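Local coordinates for B-129 (Sulfolobus virus 1, PDB 2WBT), which carries two zinc fingers, is essential for virus function and probably acts by binding DNA, at residues H119-K122 against I126-S129. Numbering follows the deposited sequence.
Sequences HVCK and ICVS. With ZN (zinc ion), chain D.
Cys121 and Cys127 are joined by a disulfide that ties the last turn of helix 113-122 to the C-terminal tail of the chain. Followed outward, the Cys121 side chain starts at CB, which lies 3.8 Å from the carbonyl O of Ile126. Its SG, swung anti to the backbone N (chi1 179°), leaves the helix flank and meets Cys127 SG at 2.0 Å; the torsion about the S-S bond is 93°, near the right angle usual for disulfides. Cys127 brings its own sulfur across from beside its backbone N. One residue back on each segment, the link has a backbone companion: Ile126 N donates a nearly straight hydrogen bond to Val120 O, 3.0 Å long. Beside that bond the side chains of Val120 and Ile126 meet at an oblique angle, Val120 CG1 resting 4.1 Å from Ile126 CB. Covalent bond, hydrogen bond and apolar contact thus hold the tail against the helix of the second C2H2 finger. On that helix, His119 binds zinc through NE2 at 2.0 Å, and Cys103, Cys106 and His124 complete the site; His124 belongs to the short connection that the disulfide closes into a loop. Ile126 also reaches Tyr62 and Leu66 of helix 60-72, Val128 rests on Ile94 of helix 87-96 in the first finger, and Cys127 packs on Cys127 of the second subunit, so the tail meets both fingers, helix 60-72 and the second subunit.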
ATOM      1  N   HIS A 119       2.111  -1.126  18.323  1.00 24.91           N
ATOM      2  CA  HIS A 119       1.077  -0.363  17.620  1.00 24.95           C
ATOM      3  C   HIS A 119       1.207  -0.472  16.101  1.00 25.26           C
ATOM      4  O   HIS A 119       0.218  -0.735  15.411  1.00 25.25           O
ATOM      5  CB  HIS A 119       1.098   1.109  18.049  1.00 24.78           C
ATOM      6  CG  HIS A 119       0.403   2.029  17.090  1.00 24.29           C
ATOM      7  ND1 HIS A 119      -0.965   2.263  17.114  1.00 23.56           N
ATOM      8  CD2 HIS A 119       0.904   2.795  16.089  1.00 23.88           C
ATOM      9  CE1 HIS A 119      -1.275   3.122  16.159  1.00 23.47           C
ATOM     10  NE2 HIS A 119      -0.158   3.461  15.521  1.00 23.52           N
ATOM     11  N   VAL A 120       2.418  -0.276  15.584  1.00 25.68           N
ATOM     12  CA  VAL A 120       2.651  -0.334  14.137  1.00 26.02           C
ATOM     13  C   VAL A 120       2.400  -1.740  13.575  1.00 26.33           C
ATOM     14  O   VAL A 120       2.100  -1.899  12.391  1.00 26.36           O
ATOM     15  CB  VAL A 120       4.075   0.148  13.770  1.00 26.02           C
ATOM     16  CG1 VAL A 120       4.324   0.024  12.271  1.00 26.02           C
ATOM     17  CG2 VAL A 120       4.279   1.585  14.221  1.00 26.03           C
ATOM     18  N   CYS A 121       2.517  -2.753  14.430  1.00 26.68           N
ATOM     19  CA  CYS A 121       2.193  -4.129  14.051  1.00 26.96           C
ATOM     20  C   CYS A 121       0.699  -4.426  14.194  1.00 27.05           C
ATOM     21  O   CYS A 121       0.101  -5.041  13.314  1.00 27.07           O
ATOM     22  CB  CYS A 121       2.988  -5.117  14.906  1.00 27.04           C
ATOM     23  SG  CYS A 121       2.654  -6.865  14.540  1.00 27.38           S
ATOM     24  N   LYS A 122       0.104  -4.005  15.305  1.00 27.15           N
ATOM     25  CA  LYS A 122      -1.304  -4.312  15.586  1.00 27.21           C
ATOM     26  C   LYS A 122      -2.290  -3.545  14.715  1.00 27.20           C
ATOM     27  O   LYS A 122      -3.281  -4.116  14.263  1.00 27.20           O
ATOM     28  CB  LYS A 122      -1.641  -4.039  17.049  1.00 27.24           C
ATOM     29  CG  LYS A 122      -1.235  -5.153  17.998  1.00 27.33           C
ATOM     30  CD  LYS A 122      -1.635  -4.862  19.447  1.00 27.42           C
ATOM     31  CE  LYS A 122      -1.609  -3.372  19.802  1.00 27.46           C
ATOM     32  NZ  LYS A 122      -1.530  -3.154  21.279  1.00 27.48           N
ATOM     33  N   ILE A 126       2.563  -3.956  10.208  1.00 27.82           N
ATOM     34  CA  ILE A 126       3.959  -4.029   9.805  1.00 28.04           C
ATOM     35  C   ILE A 126       4.759  -4.474  11.019  1.00 28.25           C
ATOM     36  O   ILE A 126       4.928  -3.724  11.982  1.00 28.27           O
ATOM     37  CB  ILE A 126       4.452  -2.696   9.240  1.00 28.04           C
ATOM     38  CG1 ILE A 126       3.643  -2.354   7.985  1.00 28.04           C
ATOM     39  CG2 ILE A 126       5.940  -2.769   8.915  1.00 28.04           C
ATOM     40  CD1 ILE A 126       4.128  -1.129   7.254  1.00 28.04           C
ATOM     41  N   CYS A 127       5.243  -5.710  10.950  1.00 28.50           N
ATOM     42  CA  CYS A 127       5.696  -6.443  12.123  1.00 28.67           C
ATOM     43  C   CYS A 127       7.097  -7.011  11.925  1.00 28.91           C
ATOM     44  O   CYS A 127       7.465  -7.402  10.815  1.00 28.93           O
ATOM     45  CB  CYS A 127       4.715  -7.581  12.417  1.00 28.63           C
ATOM     46  SG  CYS A 127       2.983  -7.054  12.541  1.00 28.34           S
ATOM     47  N   VAL A 128       7.870  -7.049  13.008  1.00 29.16           N
ATOM     48  CA  VAL A 128       9.212  -7.634  12.991  1.00 29.34           C
ATOM     49  C   VAL A 128       9.498  -8.412  14.274  1.00 29.46           C
ATOM     50  O   VAL A 128       9.006  -8.064  15.350  1.00 29.48           O
ATOM     51  CB  VAL A 128      10.310  -6.558  12.806  1.00 29.35           C
ATOM     52  CG1 VAL A 128      10.146  -5.847  11.471  1.00 29.36           C
ATOM     53  CG2 VAL A 128      10.288  -5.558  13.956  1.00 29.36           C
ATOM     54  N   SER A 129      10.289  -9.473  14.141  1.00 29.59           N
ATOM     55  CA  SER A 129      10.793 -10.231  15.287  1.00 29.67           C
ATOM     56  C   SER A 129      11.619  -9.341  16.214  1.00 29.68           C
ATOM     57  O   SER A 129      11.224  -9.078  17.350  1.00 29.70           O
ATOM     58  CB  SER A 129      11.652 -11.406  14.812  1.00 29.68           C
ATOM     59  OG  SER A 129      10.847 -12.438  14.269  1.00 29.69           O
TER
HETATM   60 ZN    ZN D1131       0.182   4.487  13.791  1.00 38.91          ZN